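Local coordinates for protein RNase III (Scheffersomyces stipitis, PDB 7DEY) that probably cleaves double-stranded RNA endonucleolytically to leave 5'-phosphomonoester ends, acting as a Dicer of the ribonuclease III family, at residues S38-L43 with F118-G123; P4-K9 with K137-K142; V182-G187 with E196-N201. All coordinates share one frame; numbering follows the deposited sequence.

Contact 1 of 3, residues S38-L43 with F118-G123; sequences SHNERL and FEAYIG
Leu43, in the first turn of helix 42-62, brings its backbone right up to Ala120 in helix 113-128, the two CA atoms lying 4.5 Å apart. Such an approach needs small residues on one side, and helix 113-128 supplies them in Ala120 and, nearly one turn further on, Gly123. The carbonyl of Leu43 reaches in between: its O sits 3.6 Å from Ala120 CA, and a side chain at Gly123, had it one, would run into this same oxygen.

The Leu43 side chain lies along the partner helix. Its CB meets Ala120 CB at 4.2 Å and also approaches the carbonyl, with Leu43 CB 3.7 Å from Ala120 O. With CG beside the backbone N and anti to the carbonyl carbon (chi1 -66°), the branch continues along the helix until CD2 comes 3.4 Å from Gly123 O. One leucine thus spans from Ala120 to Gly123, nearly a turn of the partner helix. Its side chain also touches Leu13 and Arg16 of helix 11-18.

The sequence from His39 to Leu43 matches the start of the RNase III signature motif, and Glu41 stands at the N-cap of helix 42-62. Glu119 has its carboxylate close to those of Glu44, Asp48 and Asp116, a grouping consistent with the acidic metal-binding cluster of this family. Further along, Ile122 packs on Val50 and Leu51, so the same two helices continue to meet beyond the first turn. Asn40 adds a looser touch from the loop, its OD1 being 4.3 Å from Ala120 CB.

Contact 2 of 3, residues P4-K9 with K137-K142; sequences PLPFIK and KDWLEK
Pro6 sets its CD and CG over the indole of Trp139 in a CH-pi contact. Pro6 CD stands 3.3 Å from the centroid of the five-membered ring of Trp139 and only 7° off the ring normal, so it sits squarely over the face. The neighbouring Pro6 CG reaches across toward the six-membered ring, 3.5 Å from Trp139 CE3. The indole is directed at the arm with CG anti to the backbone N (chi1 160°). Leu5 comes in obliquely, its CD1 3.7 Å from Trp139 CZ2, while Pro4 O lies 3.5 Å from Trp139 CD1. Near the surface, the Lys142 and Pro4 side chains cross at about a right angle, Lys142 NZ meeting Pro4 CD.

Here the N-terminal arm, with Pro4 to Pro6 in an extended, polyproline-like conformation, runs over helix 134-143 of the helical RNase III part of the chain before entering helix 11-18. Replacing Trp139, with an alanine here for example, is likely to leave Pro6 without the flat surface it rests on and let the arm shift on the helix.

Several second-shell contacts hold the pieces in position. Leu140 CD2 supports the indole's other face, offset toward the rim, and NE1 is hydrogen-bonded to Tyr91 OH. On the arm, Pro6 O is hydrogen-bonded to Tyr121 OH, and Ile8 O to Arg227 NH2 of the second subunit.

Contact 3 of 3, residues V182-G187 with E196-N201; sequences VVVEEG and ECRMGN
Val182 and Glu196 are joined by a pair of backbone hydrogen bonds. Val182 N donates to Glu196 O at 2.7 Å, and Glu196 N returns the bond to Val182 O at 2.9 Å, making this an antiparallel hydrogen-bonded pair. The ladder carries on past it, with Arg198 bonded through its backbone to Leu180. In the other direction the regular pairing is broken: Val184 and Glu185 both face Val194, which is a classic beta bulge, and the chain turns a corner at Val184.

Van der Waals contact comes from the two valines, which lie against charged side chains. Val184 leans over the extended side chain of Glu196, its CG2 lying 3.6 Å from Glu196 CG. Val182 meets the guanidinium of Arg198 over one face, and Val182 CG2 is 3.9 Å from Arg198 NH1. Val184 reaches the same group obliquely, its CG2 4.0 Å from Arg198 NH2.

Charge is handled within one strand. Glu196 and Arg198, two residues apart, project on the same side, and Arg198 NE makes a weak hydrogen bond of 3.4 Å to Glu196 OE1, part of a salt bridge and nearly straight at 168°. Arg198 CG lies beside the backbone N (chi1 -69°), and the bend at chi3 helps to bring the guanidinium back alongside Glu196 and across the valines. The Glu196 side chain also touches Arg206 and Val203 of the next strand.

Cys197, between these two, packs on Leu168 of helix 164-172. A three-stranded antiparallel sheet with helices packed on one face and an opposite face that carries Val182, Glu196 and Arg198 is the alpha-beta-beta-beta-alpha fold of the double-stranded RNA binding domain. Strands 180-183 and 194-199 form its first hairpin, whose connecting loop is one of the RNA-contacting regions in domains of this family.

Contacts 1 and 2 belong to the helical RNase III part of the chain, their centres about 17 Å apart, whereas contact 3 lies in the RNA-binding domain, with its centre about 56 Å from that of contact 1 and 51 Å from that of contact 2. Along the chain, 4-9 comes first and 137-142 closes back on it, enclosing both segments of contact 1; the hairpin of contact 3 follows later. Helices 113-128 and 134-143 are consecutive, and Ile122 packs on Trp139 while Tyr121 packs on Ile8, so contacts 1 and 2 adjoin each other through helix 113-128. The hairpin touches neither, as expected of two separate domains, one nuclease and one RNA-binding.

Contact 1 of 3, residues S38-L43 with F118-G123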
ATOM      1  N   SER C  38      15.977  -4.901  29.803  1.00112.30           N
ATOM      2  CA  SER C  38      15.976  -6.341  29.547  1.00114.82           C
ATOM      3  C   SER C  38      16.538  -6.698  28.173  1.00109.34           C
ATOM      4  O   SER C  38      17.555  -7.393  28.084  1.00110.06           O
ATOM      5  CB  SER C  38      14.547  -6.891  29.705  1.00119.72           C
ATOM      6  OG  SER C  38      14.294  -7.972  28.821  1.00124.35           O
ATOM      7  N   HIS C  39      15.906  -6.221  27.098  1.00107.21           N
ATOM      8  CA  HIS C  39      16.363  -6.478  25.734  1.00107.98           C
ATOM      9  C   HIS C  39      16.101  -5.238  24.896  1.00102.65           C
ATOM     10  O   HIS C  39      15.622  -4.217  25.397  1.00104.24           O
ATOM     11  CB  HIS C  39      15.680  -7.708  25.112  1.00110.28           C
ATOM     12  CG  HIS C  39      14.231  -7.508  24.779  1.00107.01           C
ATOM     13  ND1 HIS C  39      13.411  -6.658  25.492  1.00109.66           N
ATOM     14  CD2 HIS C  39      13.451  -8.067  23.820  1.00 97.60           C
ATOM     15  CE1 HIS C  39      12.192  -6.697  24.981  1.00113.20           C
ATOM     16  NE2 HIS C  39      12.189  -7.542  23.964  1.00100.34           N
ATOM     17  N   ASN C  40      16.409  -5.330  23.606  1.00103.56           N
ATOM     18  CA  ASN C  40      16.151  -4.209  22.711  1.00 99.32           C
ATOM     19  C   ASN C  40      14.650  -3.929  22.649  1.00102.26           C
ATOM     20  O   ASN C  40      13.844  -4.815  22.339  1.00106.82           O
ATOM     21  CB  ASN C  40      16.708  -4.491  21.316  1.00 86.20           C
ATOM     22  CG  ASN C  40      15.655  -5.050  20.379  1.00 90.07           C
ATOM     23  OD1 ASN C  40      14.880  -4.298  19.792  1.00 90.90           O
ATOM     24  ND2 ASN C  40      15.579  -6.370  20.283  1.00 94.72           N
ATOM     25  N   GLU C  41      14.280  -2.725  23.064  1.00 92.91           N
ATOM     26  CA  GLU C  41      12.967  -2.129  22.867  1.00 79.29           C
ATOM     27  C   GLU C  41      13.100  -0.650  22.568  1.00 74.91           C
ATOM     28  O   GLU C  41      12.127  -0.021  22.138  1.00 72.03           O
ATOM     29  CB  GLU C  41      12.134  -2.311  24.129  1.00 77.27           C
ATOM     30  CG  GLU C  41      13.012  -1.976  25.309  1.00 78.51           C
ATOM     31  CD  GLU C  41      12.304  -1.958  26.618  1.00 73.28           C
ATOM     32  OE1 GLU C  41      11.430  -2.820  26.849  1.00 90.91           O
ATOM     33  OE2 GLU C  41      12.635  -1.076  27.419  1.00 62.06           O
ATOM     34  N   ARG C  42      14.279  -0.076  22.832  1.00 72.23           N
ATOM     35  CA  ARG C  42      14.599   1.299  22.486  1.00 62.63           C
ATOM     36  C   ARG C  42      14.748   1.493  20.992  1.00 60.59           C
ATOM     37  O   ARG C  42      14.576   2.611  20.509  1.00 68.43           O
ATOM     38  CB  ARG C  42      15.906   1.713  23.159  1.00 62.99           C
ATOM     39  CG  ARG C  42      15.888   1.669  24.660  1.00 54.99           C
ATOM     40  CD  ARG C  42      17.245   2.002  25.161  1.00 50.26           C
ATOM     41  NE  ARG C  42      17.421   3.424  25.412  1.00 50.38           N
ATOM     42  CZ  ARG C  42      18.412   4.141  24.899  1.00 56.98           C
ATOM     43  NH1 ARG C  42      19.301   3.557  24.096  1.00 65.02           N
ATOM     44  NH2 ARG C  42      18.522   5.429  25.186  1.00 51.24           N
ATOM     45  N   LEU C  43      15.125   0.452  20.253  1.00 59.17           N
ATOM     46  CA  LEU C  43      15.207   0.593  18.805  1.00 57.46           C
ATOM     47  C   LEU C  43      13.823   0.569  18.167  1.00 61.37           C
ATOM     48  O   LEU C  43      13.557   1.364  17.259  1.00 65.24           O
ATOM     49  CB  LEU C  43      16.119  -0.488  18.219  1.00 67.31           C
ATOM     50  CG  LEU C  43      17.585  -0.332  18.667  1.00 69.92           C
ATOM     51  CD1 LEU C  43      18.437  -1.593  18.480  1.00 61.80           C
ATOM     52  CD2 LEU C  43      18.236   0.844  17.969  1.00 64.31           C
ATOM     53  N   PHE C 118      10.974  -4.213  11.540  1.00 66.97           N
ATOM     54  CA  PHE C 118      11.277  -3.139  10.604  1.00 63.23           C
ATOM     55  C   PHE C 118      11.421  -1.799  11.307  1.00 64.26           C
ATOM     56  O   PHE C 118      12.283  -0.984  10.940  1.00 68.52           O
ATOM     57  CB  PHE C 118      10.184  -3.068   9.544  1.00 55.38           C
ATOM     58  CG  PHE C 118      10.495  -2.142   8.435  1.00 52.25           C
ATOM     59  CD1 PHE C 118      10.150  -0.809   8.517  1.00 50.61           C
ATOM     60  CD2 PHE C 118      11.135  -2.598   7.310  1.00 51.88           C
ATOM     61  CE1 PHE C 118      10.431   0.041   7.498  1.00 50.30           C
ATOM     62  CE2 PHE C 118      11.423  -1.750   6.289  1.00 52.54           C
ATOM     63  CZ  PHE C 118      11.073  -0.430   6.377  1.00 52.56           C
ATOM     64  N   GLU C 119      10.587  -1.541  12.315  1.00 56.75           N
ATOM     65  CA  GLU C 119      10.771  -0.316  13.079  1.00 60.61           C
ATOM     66  C   GLU C 119      12.083  -0.361  13.849  1.00 59.95           C
ATOM     67  O   GLU C 119      12.880   0.581  13.785  1.00 60.44           O
ATOM     68  CB  GLU C 119       9.574  -0.079  13.995  1.00 65.31           C
ATOM     69  CG  GLU C 119       8.362   0.397  13.212  1.00 61.36           C
ATOM     70  CD  GLU C 119       7.167   0.718  14.086  1.00 73.77           C
ATOM     71  OE1 GLU C 119       6.333   1.541  13.641  1.00 75.53           O
ATOM     72  OE2 GLU C 119       7.049   0.154  15.203  1.00 74.71           O
ATOM     73  N   ALA C 120      12.348  -1.470  14.544  1.00 57.26           N
ATOM     74  CA  ALA C 120      13.640  -1.624  15.203  1.00 64.44           C
ATOM     75  C   ALA C 120      14.793  -1.419  14.219  1.00 66.00           C
ATOM     76  O   ALA C 120      15.775  -0.723  14.524  1.00 62.76           O
ATOM     77  CB  ALA C 120      13.739  -3.000  15.865  1.00 56.24           C
ATOM     78  N   TYR C 121      14.686  -2.014  13.030  1.00 57.02           N
ATOM     79  CA  TYR C 121      15.761  -1.919  12.053  1.00 56.38           C
ATOM     80  C   TYR C 121      16.077  -0.461  11.728  1.00 65.52           C
ATOM     81  O   TYR C 121      17.217  -0.005  11.892  1.00 64.93           O
ATOM     82  CB  TYR C 121      15.372  -2.693  10.801  1.00 60.46           C
ATOM     83  CG  TYR C 121      16.509  -2.902   9.834  1.00 61.42           C
ATOM     84  CD1 TYR C 121      17.412  -3.940  10.007  1.00 61.71           C
ATOM     85  CD2 TYR C 121      16.672  -2.061   8.749  1.00 62.93           C
ATOM     86  CE1 TYR C 121      18.439  -4.129   9.136  1.00 59.26           C
ATOM     87  CE2 TYR C 121      17.695  -2.233   7.872  1.00 64.66           C
ATOM     88  CZ  TYR C 121      18.582  -3.268   8.061  1.00 70.43           C
ATOM     89  OH  TYR C 121      19.618  -3.440   7.154  1.00 77.75           O
ATOM     90  N   ILE C 122      15.067   0.295  11.279  1.00 65.59           N
ATOM     91  CA  ILE C 122      15.235   1.734  11.084  1.00 65.89           C
ATOM     92  C   ILE C 122      15.839   2.379  12.324  1.00 61.78           C
ATOM     93  O   ILE C 122      16.706   3.256  12.230  1.00 60.18           O
ATOM     94  CB  ILE C 122      13.885   2.381  10.729  1.00 71.64           C
ATOM     95  CG1 ILE C 122      13.627   2.294   9.232  1.00 76.99           C
ATOM     96  CG2 ILE C 122      13.831   3.849  11.195  1.00 65.77           C
ATOM     97  CD1 ILE C 122      12.224   2.767   8.865  1.00 73.10           C
ATOM     98  N   GLY C 123      15.380   1.965  13.505  1.00 60.08           N
ATOM     99  CA  GLY C 123      16.003   2.427  14.732  1.00 64.91           C
ATOM    100  C   GLY C 123      17.495   2.155  14.778  1.00 68.32           C
ATOM    101  O   GLY C 123      18.253   2.950  15.343  1.00 65.18           O
TER

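Contact 2 of 3, residues P4-K9 with K137-K142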
ATOM      1  N   PRO C   4      18.219  -0.142  -2.788  1.00 85.30           N
ATOM      2  CA  PRO C   4      19.160  -0.927  -1.975  1.00 81.43           C
ATOM      3  C   PRO C   4      18.922  -0.704  -0.491  1.00 78.16           C
ATOM      4  O   PRO C   4      18.656   0.415  -0.048  1.00 82.69           O
ATOM      5  CB  PRO C   4      20.537  -0.400  -2.405  1.00 76.04           C
ATOM      6  CG  PRO C   4      20.312   0.328  -3.679  1.00 80.44           C
ATOM      7  CD  PRO C   4      18.906   0.843  -3.642  1.00 88.67           C
ATOM      8  N   LEU C   5      19.026  -1.781   0.273  1.00 77.36           N
ATOM      9  CA  LEU C   5      18.785  -1.718   1.713  1.00 73.57           C
ATOM     10  C   LEU C   5      19.982  -1.107   2.420  1.00 78.50           C
ATOM     11  O   LEU C   5      21.090  -1.654   2.330  1.00 82.90           O
ATOM     12  CB  LEU C   5      18.524  -3.103   2.284  1.00 72.23           C
ATOM     13  CG  LEU C   5      18.296  -3.097   3.789  1.00 70.94           C
ATOM     14  CD1 LEU C   5      17.045  -2.288   4.116  1.00 72.16           C
ATOM     15  CD2 LEU C   5      18.183  -4.514   4.327  1.00 67.15           C
ATOM     16  N   PRO C   6      19.819   0.005   3.132  1.00 74.94           N
ATOM     17  CA  PRO C   6      20.938   0.556   3.890  1.00 72.22           C
ATOM     18  C   PRO C   6      21.373  -0.411   4.974  1.00 77.39           C
ATOM     19  O   PRO C   6      20.557  -1.102   5.598  1.00 70.32           O
ATOM     20  CB  PRO C   6      20.373   1.853   4.476  1.00 68.50           C
ATOM     21  CG  PRO C   6      18.926   1.716   4.379  1.00 67.05           C
ATOM     22  CD  PRO C   6      18.641   0.878   3.192  1.00 72.25           C
ATOM     23  N   PHE C   7      22.686  -0.431   5.187  1.00 77.23           N
ATOM     24  CA  PHE C   7      23.402  -1.518   5.833  1.00 65.36           C
ATOM     25  C   PHE C   7      23.683  -1.196   7.289  1.00 62.94           C
ATOM     26  O   PHE C   7      23.940  -0.044   7.643  1.00 67.65           O
ATOM     27  CB  PHE C   7      24.716  -1.764   5.092  1.00 67.56           C
ATOM     28  CG  PHE C   7      25.491  -2.958   5.570  1.00 60.31           C
ATOM     29  CD1 PHE C   7      25.141  -4.214   5.182  1.00 52.11           C
ATOM     30  CD2 PHE C   7      26.586  -2.799   6.376  1.00 56.52           C
ATOM     31  CE1 PHE C   7      25.851  -5.275   5.597  1.00 62.99           C
ATOM     32  CE2 PHE C   7      27.295  -3.849   6.780  1.00 58.94           C
ATOM     33  CZ  PHE C   7      26.934  -5.097   6.393  1.00 65.48           C
ATOM     34  N   ILE C   8      23.643  -2.235   8.122  1.00 65.71           N
ATOM     35  CA  ILE C   8      24.064  -2.176   9.519  1.00 60.12           C
ATOM     36  C   ILE C   8      25.426  -2.850   9.618  1.00 65.71           C
ATOM     37  O   ILE C   8      25.539  -4.065   9.419  1.00 69.48           O
ATOM     38  CB  ILE C   8      23.056  -2.873  10.439  1.00 58.26           C
ATOM     39  CG1 ILE C   8      21.721  -2.152  10.433  1.00 57.20           C
ATOM     40  CG2 ILE C   8      23.602  -2.995  11.862  1.00 60.58           C
ATOM     41  CD1 ILE C   8      20.694  -2.905  11.211  1.00 57.01           C
ATOM     42  N   LYS C   9      26.471  -2.093   9.952  1.00 67.99           N
ATOM     43  CA  LYS C   9      27.783  -2.732  10.013  1.00 66.35           C
ATOM     44  C   LYS C   9      28.008  -3.449  11.341  1.00 58.48           C
ATOM     45  O   LYS C   9      28.449  -4.600  11.349  1.00 68.65           O
ATOM     46  CB  LYS C   9      28.895  -1.716   9.750  1.00 67.11           C
ATOM     47  CG  LYS C   9      28.693  -0.908   8.486  1.00 66.21           C
ATOM     48  CD  LYS C   9      29.979  -0.243   8.042  1.00 73.15           C
ATOM     49  CE  LYS C   9      30.830  -1.178   7.206  1.00 79.35           C
ATOM     50  NZ  LYS C   9      32.169  -0.571   6.926  1.00 93.40           N
ATOM     51  N   LYS C 137      16.125   9.079   5.152  1.00 61.32           N
ATOM     52  CA  LYS C 137      15.140   9.807   4.367  1.00 57.26           C
ATOM     53  C   LYS C 137      15.278   9.525   2.863  1.00 59.79           C
ATOM     54  O   LYS C 137      14.273   9.294   2.185  1.00 57.60           O
ATOM     55  CB  LYS C 137      15.282  11.296   4.679  1.00 54.98           C
ATOM     56  CG  LYS C 137      14.222  12.152   4.072  1.00 65.03           C
ATOM     57  CD  LYS C 137      14.446  13.622   4.368  1.00 70.07           C
ATOM     58  CE  LYS C 137      13.347  14.470   3.730  1.00 66.15           C
ATOM     59  NZ  LYS C 137      13.673  15.928   3.811  1.00 84.88           N
ATOM     60  N   ASP C 138      16.508   9.487   2.335  1.00 59.98           N
ATOM     61  CA  ASP C 138      16.696   9.258   0.900  1.00 64.82           C
ATOM     62  C   ASP C 138      16.322   7.837   0.492  1.00 64.89           C
ATOM     63  O   ASP C 138      15.691   7.626  -0.554  1.00 65.47           O
ATOM     64  CB  ASP C 138      18.140   9.541   0.499  1.00 67.33           C
ATOM     65  CG  ASP C 138      18.436  11.016   0.431  1.00 81.16           C
ATOM     66  OD1 ASP C 138      17.569  11.771  -0.079  1.00 80.36           O
ATOM     67  OD2 ASP C 138      19.529  11.418   0.900  1.00 84.55           O
ATOM     68  N   TRP C 139      16.725   6.848   1.286  1.00 56.76           N
ATOM     69  CA  TRP C 139      16.317   5.478   1.001  1.00 61.71           C
ATOM     70  C   TRP C 139      14.800   5.342   1.013  1.00 63.66           C
ATOM     71  O   TRP C 139      14.206   4.809   0.069  1.00 58.09           O
ATOM     72  CB  TRP C 139      16.945   4.535   2.019  1.00 61.73           C
ATOM     73  CG  TRP C 139      16.257   3.229   2.141  1.00 60.55           C
ATOM     74  CD1 TRP C 139      16.006   2.325   1.140  1.00 62.90           C
ATOM     75  CD2 TRP C 139      15.759   2.649   3.342  1.00 61.93           C
ATOM     76  NE1 TRP C 139      15.377   1.219   1.651  1.00 61.77           N
ATOM     77  CE2 TRP C 139      15.215   1.392   3.003  1.00 64.43           C
ATOM     78  CE3 TRP C 139      15.726   3.067   4.682  1.00 62.66           C
ATOM     79  CZ2 TRP C 139      14.627   0.555   3.955  1.00 68.90           C
ATOM     80  CZ3 TRP C 139      15.139   2.233   5.630  1.00 63.63           C
ATOM     81  CH2 TRP C 139      14.595   0.995   5.260  1.00 68.06           C
ATOM     82  N   LEU C 140      14.161   5.827   2.091  1.00 64.94           N
ATOM     83  CA  LEU C 140      12.704   5.817   2.194  1.00 57.96           C
ATOM     84  C   LEU C 140      12.057   6.596   1.062  1.00 58.12           C
ATOM     85  O   LEU C 140      10.971   6.233   0.597  1.00 57.00           O
ATOM     86  CB  LEU C 140      12.264   6.414   3.527  1.00 58.58           C
ATOM     87  CG  LEU C 140      12.421   5.624   4.827  1.00 59.98           C
ATOM     88  CD1 LEU C 140      11.841   6.455   5.952  1.00 57.58           C
ATOM     89  CD2 LEU C 140      11.755   4.260   4.757  1.00 49.15           C
ATOM     90  N   GLU C 141      12.691   7.688   0.622  1.00 57.04           N
ATOM     91  CA  GLU C 141      12.115   8.460  -0.478  1.00 61.42           C
ATOM     92  C   GLU C 141      12.014   7.620  -1.752  1.00 70.93           C
ATOM     93  O   GLU C 141      11.135   7.856  -2.593  1.00 74.39           O
ATOM     94  CB  GLU C 141      12.937   9.729  -0.727  1.00 59.77           C
ATOM     95  CG  GLU C 141      12.538  10.908   0.160  1.00 56.80           C
ATOM     96  CD  GLU C 141      13.591  12.020   0.220  1.00 63.32           C
ATOM     97  OE1 GLU C 141      13.279  13.101   0.769  1.00 62.02           O
ATOM     98  OE2 GLU C 141      14.729  11.821  -0.271  1.00 69.87           O
ATOM     99  N   LYS C 142      12.891   6.634  -1.911  1.00 68.71           N
ATOM    100  CA  LYS C 142      12.775   5.703  -3.025  1.00 65.10           C
ATOM    101  C   LYS C 142      11.874   4.525  -2.673  1.00 62.16           C
ATOM    102  O   LYS C 142      11.050   4.108  -3.491  1.00 63.88           O
ATOM    103  CB  LYS C 142      14.170   5.210  -3.428  1.00 69.14           C
ATOM    104  CG  LYS C 142      15.222   6.315  -3.452  1.00 67.77           C
ATOM    105  CD  LYS C 142      16.571   5.815  -3.949  1.00 71.11           C
ATOM    106  CE  LYS C 142      17.247   4.924  -2.917  1.00 76.06           C
ATOM    107  NZ  LYS C 142      18.332   4.069  -3.491  1.00 84.33           N
TER

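Contact 3 of 3, residues V182-G187 with E196-N201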
ATOM      1  N   VAL C 182     -25.277  26.813 -10.438  1.00 82.17           N
ATOM      2  CA  VAL C 182     -25.013  28.207 -10.785  1.00 85.04           C
ATOM      3  C   VAL C 182     -23.553  28.538 -10.492  1.00 88.69           C
ATOM      4  O   VAL C 182     -23.122  28.500  -9.334  1.00 89.26           O
ATOM      5  CB  VAL C 182     -25.940  29.157 -10.013  1.00 83.81           C
ATOM      6  CG1 VAL C 182     -26.018  30.488 -10.722  1.00 90.95           C
ATOM      7  CG2 VAL C 182     -27.319  28.534  -9.826  1.00 80.44           C
ATOM      8  N   VAL C 183     -22.805  28.901 -11.536  1.00 92.24           N
ATOM      9  CA  VAL C 183     -21.414  29.307 -11.370  1.00 94.20           C
ATOM     10  C   VAL C 183     -21.351  30.579 -10.534  1.00101.69           C
ATOM     11  O   VAL C 183     -22.150  31.509 -10.724  1.00101.84           O
ATOM     12  CB  VAL C 183     -20.744  29.505 -12.742  1.00 95.38           C
ATOM     13  CG1 VAL C 183     -19.225  29.592 -12.595  1.00 99.34           C
ATOM     14  CG2 VAL C 183     -21.123  28.377 -13.697  1.00 87.35           C
ATOM     15  N   VAL C 184     -20.399  30.626  -9.600  1.00104.19           N
ATOM     16  CA  VAL C 184     -20.261  31.740  -8.672  1.00107.82           C
ATOM     17  C   VAL C 184     -18.987  32.538  -8.928  1.00109.89           C
ATOM     18  O   VAL C 184     -19.030  33.771  -8.974  1.00116.89           O
ATOM     19  CB  VAL C 184     -20.326  31.239  -7.213  1.00105.84           C
ATOM     20  CG1 VAL C 184     -20.344  32.414  -6.228  1.00109.75           C
ATOM     21  CG2 VAL C 184     -21.563  30.398  -7.034  1.00 95.83           C
ATOM     22  N   GLU C 185     -17.853  31.867  -9.106  1.00105.70           N
ATOM     23  CA  GLU C 185     -16.661  32.476  -9.679  1.00109.74           C
ATOM     24  C   GLU C 185     -16.339  31.745 -10.975  1.00112.61           C
ATOM     25  O   GLU C 185     -16.540  30.529 -11.085  1.00110.36           O
ATOM     26  CB  GLU C 185     -15.463  32.447  -8.708  1.00108.12           C
ATOM     27  CG  GLU C 185     -14.123  32.867  -9.301  1.00107.88           C
ATOM     28  CD  GLU C 185     -13.854  34.361  -9.179  1.00107.88           C
ATOM     29  OE1 GLU C 185     -12.789  34.812  -9.647  1.00104.30           O
ATOM     30  OE2 GLU C 185     -14.708  35.088  -8.622  1.00112.68           O
ATOM     31  N   GLU C 186     -15.887  32.500 -11.971  1.00117.34           N
ATOM     32  CA  GLU C 186     -15.790  32.013 -13.336  1.00119.97           C
ATOM     33  C   GLU C 186     -14.432  32.368 -13.925  1.00122.92           C
ATOM     34  O   GLU C 186     -13.663  33.158 -13.363  1.00117.83           O
ATOM     35  CB  GLU C 186     -16.911  32.601 -14.209  1.00123.55           C
ATOM     36  CG  GLU C 186     -18.266  32.734 -13.507  1.00120.26           C
ATOM     37  CD  GLU C 186     -18.578  34.147 -13.035  1.00121.92           C
ATOM     38  OE1 GLU C 186     -19.664  34.663 -13.383  1.00119.52           O
ATOM     39  OE2 GLU C 186     -17.747  34.739 -12.306  1.00120.95           O
ATOM     40  N   GLY C 187     -14.150  31.757 -15.074  1.00125.40           N
ATOM     41  CA  GLY C 187     -13.001  32.111 -15.883  1.00130.60           C
ATOM     42  C   GLY C 187     -11.822  31.168 -15.771  1.00132.30           C
ATOM     43  O   GLY C 187     -11.346  30.888 -14.667  1.00133.10           O
ATOM     44  N   GLU C 196     -22.171  26.271  -7.812  1.00 82.89           N
ATOM     45  CA  GLU C 196     -23.005  25.996  -6.649  1.00 82.31           C
ATOM     46  C   GLU C 196     -24.239  25.216  -7.067  1.00 79.21           C
ATOM     47  O   GLU C 196     -24.962  25.623  -7.980  1.00 80.84           O
ATOM     48  CB  GLU C 196     -23.419  27.288  -5.936  1.00 85.92           C
ATOM     49  CG  GLU C 196     -22.481  27.729  -4.806  1.00 85.89           C
ATOM     50  CD  GLU C 196     -23.059  28.867  -3.984  1.00 88.28           C
ATOM     51  OE1 GLU C 196     -24.034  28.622  -3.239  1.00 89.77           O
ATOM     52  OE2 GLU C 196     -22.551  30.008  -4.098  1.00 86.86           O
ATOM     53  N   CYS C 197     -24.485  24.108  -6.382  1.00 76.17           N
ATOM     54  CA  CYS C 197     -25.631  23.241  -6.642  1.00 75.29           C
ATOM     55  C   CYS C 197     -26.745  23.625  -5.676  1.00 77.35           C
ATOM     56  O   CYS C 197     -26.727  23.237  -4.503  1.00 73.98           O
ATOM     57  CB  CYS C 197     -25.226  21.779  -6.490  1.00 78.60           C
ATOM     58  SG  CYS C 197     -26.588  20.627  -6.168  1.00 90.15           S
ATOM     59  N   ARG C 198     -27.718  24.394  -6.163  1.00 72.94           N
ATOM     60  CA  ARG C 198     -28.767  24.924  -5.306  1.00 75.29           C
ATOM     61  C   ARG C 198     -30.099  24.292  -5.656  1.00 79.80           C
ATOM     62  O   ARG C 198     -30.419  24.108  -6.831  1.00 89.81           O
ATOM     63  CB  ARG C 198     -28.876  26.446  -5.421  1.00 79.39           C
ATOM     64  CG  ARG C 198     -27.691  27.209  -4.840  1.00 86.21           C
ATOM     65  CD  ARG C 198     -27.904  28.718  -4.914  1.00 92.86           C
ATOM     66  NE  ARG C 198     -26.658  29.425  -5.203  1.00 94.52           N
ATOM     67  CZ  ARG C 198     -26.562  30.447  -6.043  1.00 89.40           C
ATOM     68  NH1 ARG C 198     -27.643  30.881  -6.680  1.00 95.62           N
ATOM     69  NH2 ARG C 198     -25.392  31.029  -6.252  1.00 79.94           N
ATOM     70  N   MET C 199     -30.873  23.957  -4.631  1.00 80.28           N
ATOM     71  CA  MET C 199     -32.228  23.452  -4.804  1.00 86.07           C
ATOM     72  C   MET C 199     -33.174  24.538  -4.286  1.00 94.20           C
ATOM     73  O   MET C 199     -33.666  24.495  -3.159  1.00 93.99           O
ATOM     74  CB  MET C 199     -32.376  22.070  -4.056  1.00 87.91           C
ATOM     75  CG  MET C 199     -33.791  21.571  -3.740  1.00 92.21           C
ATOM     76  SD  MET C 199     -34.657  20.828  -5.135  1.00 98.19           S
ATOM     77  CE  MET C 199     -33.330  19.859  -5.813  1.00 93.88           C
ATOM     78  N   GLY C 200     -33.451  25.515  -5.149  1.00100.27           N
ATOM     79  CA  GLY C 200     -34.332  26.614  -4.791  1.00108.03           C
ATOM     80  C   GLY C 200     -33.657  27.792  -4.112  1.00113.05           C
ATOM     81  O   GLY C 200     -33.454  28.841  -4.735  1.00117.61           O
ATOM     82  N   ASN C 201     -33.308  27.638  -2.832  1.00108.02           N
ATOM     83  CA  ASN C 201     -32.676  28.709  -2.066  1.00106.68           C
ATOM     84  C   ASN C 201     -31.422  28.282  -1.304  1.00108.91           C
ATOM     85  O   ASN C 201     -30.640  29.160  -0.912  1.00110.71           O
ATOM     86  CB  ASN C 201     -33.687  29.315  -1.078  1.00105.08           C
ATOM     87  CG  ASN C 201     -34.618  28.266  -0.477  1.00110.13           C
ATOM     88  OD1 ASN C 201     -34.390  27.060  -0.619  1.00107.74           O
ATOM     89  ND2 ASN C 201     -35.666  28.722   0.209  1.00108.63           N
TER